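Local coordinates for protection of telomeres protein 1 (Schizosaccharomyces pombe, PDB 5USB), which binds single-stranded telomeric DNA of consensus 5'-GGTTAC-3' to protect the 3' overhang and regulates telomerase, here represented by its second ssDNA-binding OB-fold domain, at residues S4-I9 with E42-M47; R93-I96 with L102-I105; C104-D109 with Y114-E119. The protein carries 1 engineered substitution. All blocks are in the same frame, centred on the assembly; numbering follows the deposited sequence.

In the fold
Near the N terminus, interaction 1 ties the loop before strand 14-26 (4-9) to the loop between strands 31-36 and 65-69 (42-47). The chain it closes holds strands 14-26 and 31-36. Interaction 2 follows in series. It is the hairpin of strands 92-96 and 102-106, joined by five residues, 97-101. Interaction 3 starts on the same strand, since both contain Cys-104 and Ile-105. It closes the four-residue loop 110-113 between Asp-109 and Tyr-114, and ties the end of strand 102-106 to the start of strand 117-121. No contact encloses another. Interactions 1 and 2 touch, with Leu-43 meeting Leu-102. Interactions 1 and 3 stay apart. All three reach chain B, at nucleotides 5, 2 and 1.

Interaction 1 of 3, residues S4-I9 with E42-M47; sequences SLLSQI and ELFFPM. With nucleotides of chain B.
The ring of Phe-44 is met at its edge by Leu-6 and Ile-9. Leu-6 CB lies in the ring plane, 4.0 Å from Phe-44 CZ. Ile-9 CD1 also approaches near that plane, 4.3 Å from the same CZ. Leu-6 O comes in obliquely at 3.7 Å from Phe-44 CZ. The next ring, Phe-45, packs on the nucleic acid instead. One face carries the adenine of DA5 of chain B, with C8 3.5 Å above the plane and over the ring centre. Pro-46 CD lies over the opposite face, toward the rim. Phe-45 has CG anti to its backbone N (chi1 -176°), while Phe-44 has CG beside its own N (chi1 -67°). The first torsions differ, and Phe-44 turns to Leu-6 and Ile-9 while Phe-45 turns to the adenine. Met-47 adds its bent chain to the nucleotide, CE lying 3.5 Å from O3' of DA5 of chain B. On the other segment, Gln-8 OE1 folds back to accept Leu-5 N at 2.9 Å. Asn-41 ND2 holds Leu-6 O and Ile-9 O, and Tyr-101 meets Phe-45 edge-to-face. Neighbouring Phe residues thus split their work, one in the core and one packed face-on against a base, in an OB-fold that binds single-stranded telomeric DNA.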
loop_
_atom_site.group_PDB
_atom_site.type_symbol
_atom_site.label_atom_id
_atom_site.label_comp_id
_atom_site.label_asym_id
_atom_site.label_seq_id
_atom_site.Cartn_x
_atom_site.Cartn_y
_atom_site.Cartn_z
ATOM N N SER A 4 4.365 -9.654 -6.591
ATOM C CA SER A 4 2.972 -9.937 -6.923
ATOM C C SER A 4 2.268 -8.662 -7.368
ATOM O O SER A 4 2.606 -7.574 -6.904
ATOM C CB SER A 4 2.209 -10.448 -5.701
ATOM O OG SER A 4 2.708 -11.670 -5.228
ATOM N N LEU A 5 1.243 -8.799 -8.207
ATOM C CA LEU A 5 0.263 -7.735 -8.338
ATOM C C LEU A 5 -0.625 -7.726 -7.095
ATOM O O LEU A 5 -0.826 -8.757 -6.441
ATOM C CB LEU A 5 -0.617 -7.903 -9.574
ATOM C CG LEU A 5 0.195 -7.847 -10.875
ATOM C CD1 LEU A 5 -0.774 -7.978 -12.021
ATOM C CD2 LEU A 5 1.057 -6.605 -11.026
ATOM N N LEU A 6 -1.188 -6.556 -6.779
ATOM C CA LEU A 6 -1.999 -6.495 -5.569
ATOM C C LEU A 6 -3.239 -7.363 -5.685
ATOM O O LEU A 6 -3.768 -7.829 -4.674
ATOM C CB LEU A 6 -2.355 -5.051 -5.225
ATOM C CG LEU A 6 -1.210 -4.315 -4.515
ATOM C CD1 LEU A 6 -1.703 -2.881 -4.285
ATOM C CD2 LEU A 6 -0.784 -4.985 -3.196
ATOM N N SER A 7 -3.718 -7.615 -6.908
ATOM C CA SER A 7 -4.846 -8.514 -7.087
ATOM C C SER A 7 -4.523 -9.953 -6.710
ATOM O O SER A 7 -5.454 -10.748 -6.498
ATOM C CB SER A 7 -5.284 -8.472 -8.537
ATOM O OG SER A 7 -4.225 -8.942 -9.347
ATOM N N GLN A 8 -3.243 -10.295 -6.622
ATOM C CA GLN A 8 -2.793 -11.656 -6.345
ATOM C C GLN A 8 -2.473 -11.890 -4.877
ATOM O O GLN A 8 -2.257 -13.047 -4.482
ATOM C CB GLN A 8 -1.558 -11.974 -7.190
ATOM C CG GLN A 8 -1.807 -11.874 -8.682
ATOM C CD GLN A 8 -0.533 -11.958 -9.509
ATOM O OE1 GLN A 8 0.542 -11.434 -9.142
ATOM N NE2 GLN A 8 -0.647 -12.630 -10.659
ATOM N N ILE A 9 -2.417 -10.845 -4.052
ATOM C CA ILE A 9 -2.027 -11.090 -2.676
ATOM C C ILE A 9 -3.210 -11.632 -1.887
ATOM O O ILE A 9 -4.381 -11.385 -2.171
ATOM C CB ILE A 9 -1.413 -9.841 -2.021
ATOM C CG1 ILE A 9 -2.405 -8.721 -1.860
ATOM C CG2 ILE A 9 -0.208 -9.381 -2.810
ATOM C CD1 ILE A 9 -1.870 -7.638 -0.973
ATOM N N GLU A 42 -10.572 -8.758 -4.096
ATOM C CA GLU A 42 -11.885 -8.897 -3.499
ATOM C C GLU A 42 -11.913 -8.669 -1.993
ATOM O O GLU A 42 -13.012 -8.503 -1.453
ATOM C CB GLU A 42 -12.465 -10.283 -3.832
ATOM C CG GLU A 42 -11.739 -11.441 -3.204
ATOM C CD GLU A 42 -12.437 -12.777 -3.467
ATOM O OE1 GLU A 42 -13.195 -12.864 -4.459
ATOM O OE2 GLU A 42 -12.238 -13.728 -2.678
ATOM N N LEU A 43 -10.755 -8.632 -1.295
ATOM C CA LEU A 43 -10.714 -8.371 0.134
ATOM C C LEU A 43 -10.286 -6.942 0.480
ATOM O O LEU A 43 -10.238 -6.593 1.658
ATOM C CB LEU A 43 -9.781 -9.354 0.836
ATOM C CG LEU A 43 -10.128 -10.828 0.658
ATOM C CD1 LEU A 43 -9.076 -11.650 1.307
ATOM C CD2 LEU A 43 -11.464 -11.090 1.292
ATOM N N PHE A 44 -10.040 -6.092 -0.517
ATOM C CA PHE A 44 -9.803 -4.688 -0.229
ATOM C C PHE A 44 -11.125 -3.987 0.114
ATOM O O PHE A 44 -12.217 -4.421 -0.274
ATOM C CB PHE A 44 -9.138 -3.998 -1.436
ATOM C CG PHE A 44 -7.730 -4.448 -1.760
ATOM C CD1 PHE A 44 -7.005 -5.290 -0.937
ATOM C CD2 PHE A 44 -7.116 -3.997 -2.915
ATOM C CE1 PHE A 44 -5.699 -5.646 -1.252
ATOM C CE2 PHE A 44 -5.806 -4.351 -3.216
ATOM C CZ PHE A 44 -5.110 -5.216 -2.391
ATOM N N PHE A 45 -11.031 -2.878 0.823
ATOM C CA PHE A 45 -12.228 -2.134 1.173
ATOM C C PHE A 45 -12.811 -1.457 -0.065
ATOM O O PHE A 45 -12.074 -0.871 -0.869
ATOM C CB PHE A 45 -11.887 -1.083 2.222
ATOM C CG PHE A 45 -13.096 -0.315 2.727
ATOM C CD1 PHE A 45 -13.886 -0.849 3.725
ATOM C CD2 PHE A 45 -13.470 0.892 2.172
ATOM C CE1 PHE A 45 -15.016 -0.181 4.161
ATOM C CE2 PHE A 45 -14.567 1.558 2.616
ATOM C CZ PHE A 45 -15.361 1.021 3.598
ATOM N N PRO A 46 -14.137 -1.485 -0.253
ATOM C CA PRO A 46 -14.700 -0.778 -1.401
ATOM C C PRO A 46 -14.837 0.710 -1.155
ATOM O O PRO A 46 -15.723 1.156 -0.407
ATOM C CB PRO A 46 -16.066 -1.456 -1.593
ATOM C CG PRO A 46 -16.431 -1.948 -0.231
ATOM C CD PRO A 46 -15.149 -2.274 0.465
ATOM N N MET A 47 -13.937 1.492 -1.762
ATOM C CA MET A 47 -13.949 2.933 -1.565
ATOM C C MET A 47 -15.126 3.572 -2.307
ATOM O O MET A 47 -15.276 3.408 -3.521
ATOM C CB MET A 47 -12.607 3.524 -2.027
ATOM C CG MET A 47 -11.428 3.091 -1.172
ATOM S SD MET A 47 -11.501 3.699 0.534
ATOM C CE MET A 47 -11.544 5.431 0.255
ATOM P P DA B 5 -14.863 4.344 8.017
ATOM O OP1 DA B 5 -15.340 5.482 8.771
ATOM O OP2 DA B 5 -15.733 3.265 7.631
ATOM O "O5'" DA B 5 -14.210 4.908 6.691
ATOM C "C5'" DA B 5 -13.332 6.014 6.749
ATOM C "C4'" DA B 5 -12.574 6.093 5.452
ATOM O "O4'" DA B 5 -11.656 4.987 5.381
ATOM C "C3'" DA B 5 -13.452 5.980 4.210
ATOM O "O3'" DA B 5 -12.938 6.795 3.156
ATOM C "C2'" DA B 5 -13.397 4.497 3.894
ATOM C "C1'" DA B 5 -11.997 4.112 4.328
ATOM N N9 DA B 5 -11.860 2.757 4.841
ATOM C C8 DA B 5 -12.654 2.140 5.770
ATOM N N7 DA B 5 -12.259 0.935 6.083
ATOM C C5 DA B 5 -11.094 0.767 5.354
ATOM C C6 DA B 5 -10.190 -0.295 5.254
ATOM N N6 DA B 5 -10.315 -1.435 5.929
ATOM N N1 DA B 5 -9.143 -0.150 4.417
ATOM C C2 DA B 5 -9.025 0.988 3.735
ATOM N N3 DA B 5 -9.802 2.060 3.750
ATOM C C4 DA B 5 -10.832 1.886 4.591
#

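Interaction 2 of 3, residues R93-I96 with L102-I105. With nucleotides of chain B.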
loop_
_atom_site.group_PDB
_atom_site.type_symbol
_atom_site.label_atom_id
_atom_site.label_comp_id
_atom_site.label_asym_id
_atom_site.label_seq_id
_atom_site.Cartn_x
_atom_site.Cartn_y
_atom_site.Cartn_z
ATOM N N ARG A 93 4.014 -8.232 5.404
ATOM C CA ARG A 93 3.051 -9.176 5.909
ATOM C C ARG A 93 1.639 -8.663 5.689
ATOM O O ARG A 93 1.380 -7.457 5.789
ATOM C CB ARG A 93 3.327 -9.350 7.396
ATOM C CG ARG A 93 2.583 -10.391 8.043
ATOM C CD ARG A 93 3.090 -11.742 7.668
ATOM N NE ARG A 93 2.059 -12.642 8.099
ATOM C CZ ARG A 93 1.973 -13.930 7.829
ATOM N NH1 ARG A 93 2.888 -14.573 7.086
ATOM N NH2 ARG A 93 0.914 -14.549 8.319
ATOM N N THR A 94 0.725 -9.556 5.340
ATOM C CA THR A 94 -0.671 -9.177 5.233
ATOM C C THR A 94 -1.494 -9.839 6.334
ATOM O O THR A 94 -1.122 -10.871 6.902
ATOM C CB THR A 94 -1.244 -9.584 3.887
ATOM O OG1 THR A 94 -1.256 -11.010 3.825
ATOM C CG2 THR A 94 -0.408 -9.057 2.769
ATOM N N LYS A 95 -2.618 -9.215 6.647
ATOM C CA LYS A 95 -3.544 -9.753 7.627
ATOM C C LYS A 95 -4.938 -9.309 7.238
ATOM O O LYS A 95 -5.145 -8.595 6.247
ATOM C CB LYS A 95 -3.201 -9.306 9.049
ATOM C CG LYS A 95 -3.248 -7.812 9.268
ATOM C CD LYS A 95 -2.978 -7.438 10.708
ATOM C CE LYS A 95 -4.184 -7.677 11.577
ATOM N NZ LYS A 95 -4.213 -6.702 12.683
ATOM N N ILE A 96 -5.899 -9.752 8.038
ATOM C CA ILE A 96 -7.297 -9.383 7.896
ATOM C C ILE A 96 -7.678 -8.612 9.139
ATOM O O ILE A 96 -7.296 -9.004 10.250
ATOM C CB ILE A 96 -8.181 -10.634 7.741
ATOM C CG1 ILE A 96 -7.789 -11.387 6.477
ATOM C CG2 ILE A 96 -9.624 -10.241 7.731
ATOM C CD1 ILE A 96 -8.154 -10.648 5.201
ATOM N N LEU A 102 -8.467 -6.977 3.938
ATOM C CA LEU A 102 -7.028 -7.135 3.845
ATOM C C LEU A 102 -6.332 -5.846 4.252
ATOM O O LEU A 102 -6.804 -4.740 3.947
ATOM C CB LEU A 102 -6.649 -7.485 2.412
ATOM C CG LEU A 102 -6.153 -8.871 2.075
ATOM C CD1 LEU A 102 -5.720 -8.920 0.604
ATOM C CD2 LEU A 102 -5.025 -9.280 2.969
ATOM N N GLU A 103 -5.218 -5.986 4.952
ATOM C CA GLU A 103 -4.358 -4.859 5.215
ATOM C C GLU A 103 -2.922 -5.365 5.274
ATOM O O GLU A 103 -2.663 -6.562 5.385
ATOM C CB GLU A 103 -4.759 -4.122 6.508
ATOM C CG GLU A 103 -4.820 -5.000 7.732
ATOM C CD GLU A 103 -5.185 -4.249 9.007
ATOM O OE1 GLU A 103 -5.323 -3.011 8.969
ATOM O OE2 GLU A 103 -5.322 -4.923 10.052
ATOM N N CYS A 104 -1.996 -4.431 5.137
ATOM C CA CYS A 104 -0.571 -4.701 5.195
ATOM C C CYS A 104 0.009 -4.070 6.453
ATOM O O CYS A 104 -0.342 -2.945 6.813
ATOM C CB CYS A 104 0.083 -4.162 3.926
ATOM S SG CYS A 104 1.848 -4.206 3.837
ATOM N N ILE A 105 0.920 -4.799 7.101
ATOM C CA ILE A 105 1.456 -4.412 8.392
ATOM C C ILE A 105 2.968 -4.451 8.324
ATOM O O ILE A 105 3.550 -5.415 7.812
ATOM C CB ILE A 105 0.953 -5.345 9.500
ATOM C CG1 ILE A 105 -0.568 -5.281 9.609
ATOM C CG2 ILE A 105 1.617 -4.976 10.789
ATOM C CD1 ILE A 105 -1.133 -3.935 9.910
ATOM P P DG B 2 -3.840 -2.008 20.887
ATOM O OP1 DG B 2 -3.863 -1.328 22.196
ATOM O OP2 DG B 2 -4.489 -3.311 20.705
ATOM O "O5'" DG B 2 -4.445 -0.996 19.822
ATOM C "C5'" DG B 2 -3.997 0.354 19.772
ATOM C "C4'" DG B 2 -4.467 0.977 18.481
ATOM O "O4'" DG B 2 -3.588 0.659 17.386
ATOM C "C3'" DG B 2 -5.826 0.487 18.013
ATOM O "O3'" DG B 2 -6.779 1.233 18.745
ATOM C "C2'" DG B 2 -5.785 0.844 16.538
ATOM C "C1'" DG B 2 -4.335 0.603 16.169
ATOM N N9 DG B 2 -4.071 -0.689 15.554
ATOM C C8 DG B 2 -3.517 -1.767 16.183
ATOM N N7 DG B 2 -3.379 -2.803 15.407
ATOM C C5 DG B 2 -3.911 -2.394 14.198
ATOM C C6 DG B 2 -4.051 -3.098 12.979
ATOM O O6 DG B 2 -3.697 -4.245 12.715
ATOM N N1 DG B 2 -4.660 -2.317 12.004
ATOM C C2 DG B 2 -5.054 -1.013 12.177
ATOM N N2 DG B 2 -5.598 -0.419 11.117
ATOM N N3 DG B 2 -4.932 -0.347 13.313
ATOM C C4 DG B 2 -4.352 -1.092 14.273
#
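Strands 93-96 and 102-105 form a beta hairpin of the OB-fold, and Lys-95 and Glu-103 on it read a guanine of the bound strand. They are an antiparallel hydrogen-bonded pair. Lys-95 N gives to Glu-103 O, and Glu-103 N gives to Lys-95 O, both at 2.9 Å. Ile-105 N continues the pattern to Arg-93 O at 3.0 Å. On one face, Thr-94, Ile-96, Leu-102 and Cys-104 point together; Thr-94 OG1 is bonded to Thr-10 O and Gln-13 N, and Ile-96 CD1 packs on Leu-102. The other face carries Arg-93, Lys-95, Glu-103 and Ile-105. There Lys-95 and Glu-103 run side by side in the same direction, each with CG set between the backbone N and carbonyl carbon (chi1 61° and 55°). They form a salt bridge, Lys-95 NZ to Glu-103 OE2 at 3.4 Å, too long for more than a weak hydrogen bond. Both ends reach the Watson-Crick edge of DG2 of chain B. Glu-103 OE1 accepts N1 of DG2 of chain B at 3.2 Å and, more weakly, its N2. Glu-103 OE2 adds a second, weak bond from N1. Lys-95 NZ bonds O6 of DG2 of chain B; the modelled 2.5 Å is unusually short and doubtful as an exact length. The lysine would probably offset the carboxylate's negative charge. Ile-105 CD1 lies 3.8 Å from the same O6 of DG2.

Interaction 3 of 3, residues C104-D109 with Y114-E119; sequences CILHGD and YNMSIE. With nucleotides of chain B.
Leu-106 and Met-116 make the close-packed side of this contact. Met-116 bends at its last torsion (chi3 -73°), which lays CE 4.0 Å from Leu-106 CB and 3.6 Å from His-107 O. Leu-106 CD2 reaches Ile-118 CG2 at 4.1 Å, the two side chains crossing at about a right angle. A hydrogen-bonded polar group lies farther along. The buried carboxylate of Asp-109 accepts Tyr-114 N through OD2 at 2.8 Å, from the syn side and 22° out of its plane. A water donates to the same OD2 and accepts Met-116 N, while OD1 takes Arg-113 N. Asp-109 thus ties both ends of the short loop together. The solvent side is looser: the exposed Tyr-114 ring touches Asp-109 only obliquely, and exposed Asn-115 points away from 104-109. His-107 and Gly-108 form the nucleotide-binding side. His-107 ND1 gives to O6 of G1 of chain B at 3.2 Å and weakly to its N7, and Gly-108 N gives to the same O6 at 2.9 Å. The His-107 ring also meets Trp-70. Inward, Leu-106 touches Met-89 of strand 86-90, Val-92 of strand 92-96 and His-73 of helix 72-77, and Ile-118 touches Cys-77 of that helix.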
loop_
_atom_site.group_PDB
_atom_site.type_symbol
_atom_site.label_atom_id
_atom_site.label_comp_id
_atom_site.label_asym_id
_atom_site.label_seq_id
_atom_site.Cartn_x
_atom_site.Cartn_y
_atom_site.Cartn_z
ATOM N N CYS A 104 -1.996 -4.431 5.137
ATOM C CA CYS A 104 -0.571 -4.701 5.195
ATOM C C CYS A 104 0.009 -4.070 6.453
ATOM O O CYS A 104 -0.342 -2.945 6.813
ATOM C CB CYS A 104 0.083 -4.162 3.926
ATOM S SG CYS A 104 1.848 -4.206 3.837
ATOM N N ILE A 105 0.920 -4.799 7.101
ATOM C CA ILE A 105 1.456 -4.412 8.392
ATOM C C ILE A 105 2.968 -4.451 8.324
ATOM O O ILE A 105 3.550 -5.415 7.812
ATOM C CB ILE A 105 0.953 -5.345 9.500
ATOM C CG1 ILE A 105 -0.568 -5.281 9.609
ATOM C CG2 ILE A 105 1.617 -4.976 10.789
ATOM C CD1 ILE A 105 -1.133 -3.935 9.910
ATOM N N LEU A 106 3.610 -3.397 8.844
ATOM C CA LEU A 106 5.059 -3.392 9.054
ATOM C C LEU A 106 5.313 -3.148 10.546
ATOM O O LEU A 106 5.283 -2.022 11.044
ATOM C CB LEU A 106 5.756 -2.368 8.167
ATOM C CG LEU A 106 5.881 -2.678 6.687
ATOM C CD1 LEU A 106 4.566 -2.473 5.978
ATOM C CD2 LEU A 106 6.936 -1.851 6.048
ATOM N N HIS A 107 5.522 -4.243 11.266
ATOM C CA HIS A 107 5.796 -4.196 12.690
ATOM C C HIS A 107 7.260 -3.836 12.926
ATOM O O HIS A 107 8.130 -4.171 12.145
ATOM C CB HIS A 107 5.505 -5.561 13.338
ATOM C CG HIS A 107 4.045 -5.903 13.441
ATOM N ND1 HIS A 107 3.194 -5.281 14.329
ATOM C CD2 HIS A 107 3.307 -6.853 12.815
ATOM C CE1 HIS A 107 1.985 -5.808 14.218
ATOM N NE2 HIS A 107 2.030 -6.765 13.308
ATOM N N GLY A 108 7.515 -3.138 14.023
ATOM C CA GLY A 108 8.879 -2.878 14.421
ATOM C C GLY A 108 9.633 -4.188 14.482
ATOM O O GLY A 108 9.102 -5.164 15.027
ATOM N N ASP A 109 10.779 -4.207 13.878
ATOM C CA ASP A 109 11.553 -5.442 13.752
ATOM C C ASP A 109 13.014 -5.181 14.142
ATOM O O ASP A 109 13.855 -5.418 13.346
ATOM C CB ASP A 109 11.447 -5.986 12.302
ATOM C CG ASP A 109 12.076 -7.334 12.138
ATOM O OD1 ASP A 109 12.276 -7.977 13.142
ATOM O OD2 ASP A 109 12.397 -7.825 11.061
ATOM N N TYR A 114 12.519 -10.490 10.063
ATOM C CA TYR A 114 11.728 -10.658 8.863
ATOM C C TYR A 114 12.128 -10.055 7.517
ATOM O O TYR A 114 11.478 -10.333 6.608
ATOM C CB TYR A 114 10.318 -10.212 9.238
ATOM C CG TYR A 114 9.806 -10.878 10.502
ATOM C CD1 TYR A 114 9.550 -12.224 10.530
ATOM C CD2 TYR A 114 9.567 -10.149 11.643
ATOM C CE1 TYR A 114 9.080 -12.822 11.670
ATOM C CE2 TYR A 114 9.118 -10.733 12.779
ATOM C CZ TYR A 114 8.870 -12.087 12.798
ATOM O OH TYR A 114 8.398 -12.693 13.946
ATOM N N ASN A 115 13.136 -9.189 7.442
ATOM C CA ASN A 115 13.671 -8.551 6.223
ATOM C C ASN A 115 12.731 -7.648 5.370
ATOM O O ASN A 115 12.819 -7.599 4.198
ATOM C CB ASN A 115 14.325 -9.555 5.326
ATOM C CG ASN A 115 15.133 -8.909 4.237
ATOM O OD1 ASN A 115 15.606 -7.832 4.392
ATOM N ND2 ASN A 115 15.194 -9.534 3.104
ATOM N N MET A 116 11.870 -6.919 6.019
ATOM C CA MET A 116 10.991 -6.072 5.279
ATOM C C MET A 116 11.612 -4.748 4.920
ATOM O O MET A 116 12.503 -4.288 5.561
ATOM C CB MET A 116 9.777 -5.766 6.061
ATOM C CG MET A 116 9.263 -6.922 6.788
ATOM S SD MET A 116 7.804 -6.277 7.461
ATOM C CE MET A 116 8.460 -5.231 8.729
ATOM N N SER A 117 11.089 -4.152 3.859
ATOM C CA SER A 117 11.509 -2.844 3.509
ATOM C C SER A 117 10.458 -2.123 2.688
ATOM O O SER A 117 9.615 -2.714 2.129
ATOM C CB SER A 117 12.796 -2.837 2.717
ATOM O OG SER A 117 12.684 -3.513 1.535
ATOM N N ILE A 118 10.534 -0.820 2.700
ATOM C CA ILE A 118 9.735 0.007 1.858
ATOM C C ILE A 118 10.644 1.134 1.425
ATOM O O ILE A 118 11.318 1.696 2.224
ATOM C CB ILE A 118 8.488 0.577 2.516
ATOM C CG1 ILE A 118 7.906 1.664 1.626
ATOM C CG2 ILE A 118 8.793 1.124 3.867
ATOM C CD1 ILE A 118 6.524 2.077 2.051
ATOM N N GLU A 119 10.684 1.380 0.142
ATOM C CA GLU A 119 11.478 2.437 -0.375
ATOM C C GLU A 119 10.736 3.153 -1.515
ATOM O O GLU A 119 9.883 2.614 -2.141
ATOM C CB GLU A 119 12.842 1.955 -0.864
ATOM C CG GLU A 119 13.774 1.382 0.208
ATOM C CD GLU A 119 14.421 2.423 1.145
ATOM O OE1 GLU A 119 14.045 3.560 1.079
ATOM O OE2 GLU A 119 15.320 2.077 1.947
ATOM O "O5'" G B 1 -1.504 -6.330 19.770
ATOM C "C5'" G B 1 -1.128 -5.202 18.977
ATOM C "C4'" G B 1 -1.175 -3.971 19.837
ATOM O "O4'" G B 1 0.147 -3.408 19.971
ATOM C "C3'" G B 1 -2.011 -2.830 19.309
ATOM O "O3'" G B 1 -2.350 -2.120 20.460
ATOM C "C2'" G B 1 -1.032 -2.056 18.418
ATOM O "O2'" G B 1 -1.093 -0.656 18.239
ATOM C "C1'" G B 1 0.306 -2.329 19.073
ATOM N N9 G B 1 1.298 -2.723 18.094
ATOM C C8 G B 1 1.233 -3.784 17.228
ATOM N N7 G B 1 2.315 -3.930 16.517
ATOM C C5 G B 1 3.153 -2.921 16.962
ATOM C C6 G B 1 4.463 -2.578 16.558
ATOM O O6 G B 1 5.164 -3.125 15.717
ATOM N N1 G B 1 4.941 -1.471 17.250
ATOM C C2 G B 1 4.241 -0.778 18.204
ATOM N N2 G B 1 4.862 0.270 18.750
ATOM N N3 G B 1 3.016 -1.091 18.593
ATOM C C4 G B 1 2.536 -2.165 17.933
HETATM O O HOH W 1 12.339 -6.212 8.970
#